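Local coordinates for superoxide dismutase (Chaetomium thermophilum, PDB 4BR6), which probably protects cells from superoxide radicals, converting them with a bound manganese ion into hydrogen peroxide and molecular oxygen, at residues B[112-117]-B[180-185]; B[116-121]-B[157-162]. One frame throughout, in Å; residues are numbered along the deposited sequence.

Contact 1: residues B[112-117]-B[180-185]; sequences KQMNAA and AIWNVI
Asn115 and Trp182 join two parts of the C-terminal alpha/beta domain of an iron/manganese superoxide dismutase: helix 107-119, and the linker between helices 174-180 and 187-195. The backbones stay well apart, the nearest CA atoms, those of Asn115 and Trp182, being 9.9 Å from each other, so side chains make the whole contact, and the indole spans most of the gap.

The polar part is one hydrogen bond from Trp182 NE1 to Asn115 OD1, 2.8 Å long with an N-H...O angle of 153°. Two observations show that it is well directed. The oxygen lies close to the indole plane, at the edge of the ring, and the donor arrives in the plane of the Asn115 carbonyl, on a lone pair. Amide and ring planes are nevertheless steeply turned, 72° apart, so the two flat groups meet at this oxygen rather than lying coplanar. Asn115 also packs on Phe178 and Glu179 of helix 174-180.

The apolar part comes from the neighbouring residue of the helix. Met114 CB meets the benzene half of the indole near the ring plane, 4.0 Å from Trp182 CZ2, so the edge of the ring takes both contacts. With CG anti to the backbone N (chi1 -174°), the methionine chain turns aside from the ring edge, and its sulfur and methyl end lie among sheet residues, where the side chain packs on Ile140 and Met157.

A separate pair of bonds ties the start of the linker to the end of helix 174-180. Ala180 O accepts from Asn183 N, at 3.1 Å, as well as from the side-chain amide of the same residue. Both donors come from the same face of the carbonyl plane, Asn183 ND2 lying 3.0 Å from Ala180 O.

Contact 2: residues B[116-121]-B[157-162]; sequences AALTGI and MGIDAW. With MN3 (manganese (III) ion), chain I.
The helix-on-sheet layer of the C-terminal domain reaches the manganese site here: the end of helix 107-119 and the turn after it pack against the end of strand 153-160, which carries the metal ligand Asp160, and the residue just beyond it. No hydrogen bond crosses between the segments. Leu118 supplies most of the contact, both its methyl groups facing CG2 of Ile159 from the same side, with Leu118 CD2 at 3.8 Å and CD1 at 4.0 Å from that atom. The two side chains cross at about a right angle. Leu118 CD2 lies 3.6 Å from Ile159 O, a van der Waals approach. Further along, Ala161 CB lies 3.8 Å from Ile121 CD1 and slightly farther from Leu118 CD2, so this methyl touches both the helix and the turn.

The side chain of Asp160 leaves the backbone on the side away from the helix, between Ile159 and Ala161, whose side chains start toward it. With CG anti to the backbone N (chi1 -174°), the carboxylate extends to the metal, where Asp160 OD2 binds the manganese ion at 2.2 Å. The other oxygen accepts from the backbone: Trp162 N lies 3.1 Å from Asp160 OD1 and approaches from above the carboxylate plane, 50° out of it, closing an Asx turn. Each carboxylate oxygen thus has its own partner, which limits rotation of the group. A water whose oxygen is 2.5 Å from the manganese lies over one face of the Trp162 indole, offset toward its rim. His26, His74 and His164 complete the three-histidine, one-aspartate metal site characteristic of iron/manganese superoxide dismutases.

Overall arrangement
From the N terminus, the chain passes through the helices carrying His26 and His74 before helix 107-119, where both contacts begin. The three-stranded antiparallel sheet follows, and contact 2 closes the shorter loop when strand 153-160 returns to the end of that helix. Contact 1 closes a longer one, through helices 167-170 and 174-180, back to an earlier part of the same helix, so by touching residues the contact 2 loop lies within it. The two share Ala116 and Ala117, and their centres lie about 8 Å apart. They also touch directly: Trp182 CZ2 is 4.0 Å from Ile159 CD1, and Met114 CE is 3.7 Å from Met157 CE. Helix, sheet and C-terminal linker thereby meet in one core.

Contact 1: residues B[112-117]-B[180-185]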
# COMPACT_ATOMS: atom_id res chain seq x y z
N LYS B 112 20.69 -14.16 -11.29
CA LYS B 112 21.10 -13.76 -9.95
C LYS B 112 20.23 -12.64 -9.40
O LYS B 112 19.73 -12.71 -8.28
CB LYS B 112 22.56 -13.30 -10.00
CG LYS B 112 23.21 -13.02 -8.65
CD LYS B 112 24.69 -12.73 -8.83
CE LYS B 112 25.04 -11.30 -8.47
NZ LYS B 112 24.21 -10.30 -9.20
N GLN B 113 20.05 -11.59 -10.19
CA GLN B 113 19.30 -10.44 -9.73
C GLN B 113 17.83 -10.79 -9.53
O GLN B 113 17.19 -10.28 -8.61
CB GLN B 113 19.45 -9.29 -10.72
CG GLN B 113 20.80 -8.63 -10.59
CD GLN B 113 21.07 -7.67 -11.71
OE1 GLN B 113 20.37 -7.64 -12.71
NE2 GLN B 113 22.11 -6.86 -11.54
N MET B 114 17.30 -11.65 -10.39
CA MET B 114 15.89 -12.00 -10.27
C MET B 114 15.67 -12.83 -9.02
O MET B 114 14.71 -12.62 -8.29
CB MET B 114 15.37 -12.78 -11.47
CG MET B 114 13.85 -13.01 -11.38
SD MET B 114 13.03 -12.69 -12.95
CE MET B 114 11.31 -13.03 -12.60
N ASN B 115 16.58 -13.77 -8.78
CA ASN B 115 16.55 -14.55 -7.55
C ASN B 115 16.59 -13.67 -6.30
O ASN B 115 15.90 -13.94 -5.33
CB ASN B 115 17.70 -15.56 -7.53
CG ASN B 115 17.45 -16.76 -8.43
OD1 ASN B 115 16.32 -17.01 -8.84
ND2 ASN B 115 18.49 -17.52 -8.71
N ALA B 116 17.40 -12.62 -6.33
CA ALA B 116 17.45 -11.67 -5.22
C ALA B 116 16.11 -10.94 -5.08
O ALA B 116 15.60 -10.78 -3.97
CB ALA B 116 18.57 -10.68 -5.43
N ALA B 117 15.56 -10.49 -6.19
CA ALA B 117 14.29 -9.77 -6.18
C ALA B 117 13.19 -10.62 -5.58
O ALA B 117 12.35 -10.12 -4.86
CB ALA B 117 13.91 -9.36 -7.58
N ALA B 180 15.70 -23.81 -8.08
CA ALA B 180 15.20 -24.98 -8.80
C ALA B 180 14.31 -24.63 -10.01
O ALA B 180 14.38 -25.30 -11.04
CB ALA B 180 14.44 -25.91 -7.84
N ILE B 181 13.49 -23.59 -9.91
CA ILE B 181 12.45 -23.36 -10.93
C ILE B 181 13.02 -23.05 -12.32
O ILE B 181 12.36 -23.26 -13.33
CB ILE B 181 11.47 -22.23 -10.51
CG1 ILE B 181 10.24 -22.20 -11.44
CG2 ILE B 181 12.18 -20.89 -10.49
CD1 ILE B 181 9.09 -21.34 -10.92
N TRP B 182 14.24 -22.53 -12.37
CA TRP B 182 14.85 -22.20 -13.65
C TRP B 182 14.94 -23.41 -14.56
O TRP B 182 15.02 -23.27 -15.77
CB TRP B 182 16.23 -21.57 -13.44
CG TRP B 182 16.12 -20.27 -12.70
CD1 TRP B 182 16.16 -20.10 -11.36
CD2 TRP B 182 15.89 -18.97 -13.26
NE1 TRP B 182 15.99 -18.78 -11.04
CE2 TRP B 182 15.81 -18.06 -12.19
CE3 TRP B 182 15.73 -18.49 -14.56
CZ2 TRP B 182 15.61 -16.70 -12.38
CZ3 TRP B 182 15.53 -17.13 -14.75
CH2 TRP B 182 15.47 -16.25 -13.66
N ASN B 183 14.93 -24.60 -13.96
CA ASN B 183 14.99 -25.85 -14.72
C ASN B 183 13.74 -26.15 -15.52
O ASN B 183 13.77 -27.02 -16.39
CB ASN B 183 15.27 -27.03 -13.79
CG ASN B 183 16.68 -27.03 -13.29
OD1 ASN B 183 17.60 -27.39 -14.03
ND2 ASN B 183 16.86 -26.63 -12.04
N VAL B 184 12.65 -25.45 -15.21
CA VAL B 184 11.38 -25.68 -15.88
C VAL B 184 10.76 -24.40 -16.48
O VAL B 184 9.57 -24.38 -16.75
CB VAL B 184 10.35 -26.37 -14.93
CG1 VAL B 184 10.76 -27.82 -14.66
CG2 VAL B 184 10.20 -25.61 -13.63
N ILE B 185 11.57 -23.37 -16.72
CA ILE B 185 11.08 -22.15 -17.39
C ILE B 185 11.04 -22.31 -18.91
O ILE B 185 12.05 -22.63 -19.51
CB ILE B 185 11.99 -20.92 -17.09
CG1 ILE B 185 12.00 -20.62 -15.59
CG2 ILE B 185 11.52 -19.68 -17.87
CD1 ILE B 185 10.63 -20.33 -15.01

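Contact 2: residues B[116-121]-B[157-162]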
# COMPACT_ATOMS: atom_id res chain seq x y z
N ALA B 116 17.40 -12.62 -6.33
CA ALA B 116 17.45 -11.67 -5.22
C ALA B 116 16.11 -10.94 -5.08
O ALA B 116 15.60 -10.78 -3.97
CB ALA B 116 18.57 -10.68 -5.43
N ALA B 117 15.56 -10.49 -6.19
CA ALA B 117 14.29 -9.77 -6.18
C ALA B 117 13.19 -10.62 -5.58
O ALA B 117 12.35 -10.12 -4.86
CB ALA B 117 13.91 -9.36 -7.58
N LEU B 118 13.20 -11.91 -5.90
CA LEU B 118 12.20 -12.83 -5.36
C LEU B 118 12.40 -12.95 -3.86
O LEU B 118 11.43 -12.94 -3.09
CB LEU B 118 12.34 -14.19 -6.03
CG LEU B 118 11.90 -14.28 -7.50
CD1 LEU B 118 12.63 -15.44 -8.18
CD2 LEU B 118 10.36 -14.43 -7.63
N THR B 119 13.67 -13.06 -3.46
CA THR B 119 14.06 -13.22 -2.05
C THR B 119 13.70 -12.00 -1.21
O THR B 119 13.48 -12.12 -0.01
CB THR B 119 15.59 -13.50 -1.92
OG1 THR B 119 15.86 -14.87 -2.25
CG2 THR B 119 16.10 -13.23 -0.51
N GLY B 120 13.67 -10.83 -1.84
CA GLY B 120 13.41 -9.59 -1.14
C GLY B 120 11.94 -9.21 -1.07
O GLY B 120 11.58 -8.19 -0.48
N ILE B 121 11.07 -10.03 -1.66
CA ILE B 121 9.64 -9.77 -1.59
C ILE B 121 9.19 -10.05 -0.16
O ILE B 121 9.48 -11.11 0.39
CB ILE B 121 8.81 -10.64 -2.59
CG1 ILE B 121 9.16 -10.25 -4.04
CG2 ILE B 121 7.31 -10.49 -2.35
CD1 ILE B 121 8.63 -11.20 -5.08
N MET B 157 8.14 -13.04 -18.45
CA MET B 157 8.45 -14.25 -17.71
C MET B 157 8.22 -13.98 -16.23
O MET B 157 8.85 -13.09 -15.67
CB MET B 157 9.91 -14.65 -17.96
CG MET B 157 10.27 -16.05 -17.51
SD MET B 157 10.31 -16.24 -15.71
CE MET B 157 11.88 -15.44 -15.30
N GLY B 158 7.32 -14.73 -15.61
CA GLY B 158 7.00 -14.55 -14.21
C GLY B 158 7.36 -15.74 -13.35
O GLY B 158 7.33 -16.88 -13.81
N ILE B 159 7.73 -15.46 -12.10
CA ILE B 159 7.89 -16.46 -11.06
C ILE B 159 7.07 -16.06 -9.83
O ILE B 159 7.25 -14.98 -9.27
CB ILE B 159 9.37 -16.61 -10.66
CG1 ILE B 159 10.19 -17.04 -11.88
CG2 ILE B 159 9.50 -17.62 -9.52
CD1 ILE B 159 11.71 -17.11 -11.68
N ASP B 160 6.17 -16.95 -9.44
CA ASP B 160 5.26 -16.74 -8.32
C ASP B 160 6.00 -16.93 -7.00
O ASP B 160 6.68 -17.94 -6.82
CB ASP B 160 4.18 -17.79 -8.43
CG ASP B 160 3.08 -17.62 -7.44
OD1 ASP B 160 3.05 -16.66 -6.64
OD2 ASP B 160 2.22 -18.49 -7.48
N ALA B 161 5.87 -15.97 -6.08
CA ALA B 161 6.61 -16.02 -4.82
C ALA B 161 5.71 -16.15 -3.61
O ALA B 161 6.19 -16.07 -2.49
CB ALA B 161 7.53 -14.79 -4.67
N TRP B 162 4.41 -16.33 -3.82
CA TRP B 162 3.50 -16.68 -2.74
C TRP B 162 3.98 -18.00 -2.16
O TRP B 162 4.53 -18.82 -2.87
CB TRP B 162 2.07 -16.87 -3.23
CG TRP B 162 1.33 -15.61 -3.61
CD1 TRP B 162 1.70 -14.67 -4.52
CD2 TRP B 162 0.06 -15.18 -3.09
NE1 TRP B 162 0.76 -13.68 -4.59
CE2 TRP B 162 -0.26 -13.97 -3.72
CE3 TRP B 162 -0.82 -15.70 -2.14
CZ2 TRP B 162 -1.43 -13.26 -3.43
CZ3 TRP B 162 -1.98 -14.99 -1.86
CH2 TRP B 162 -2.27 -13.79 -2.51
MN MN3 I . 0.07 -18.47 -7.07
O HOH W 1 -0.73 -16.41 -5.84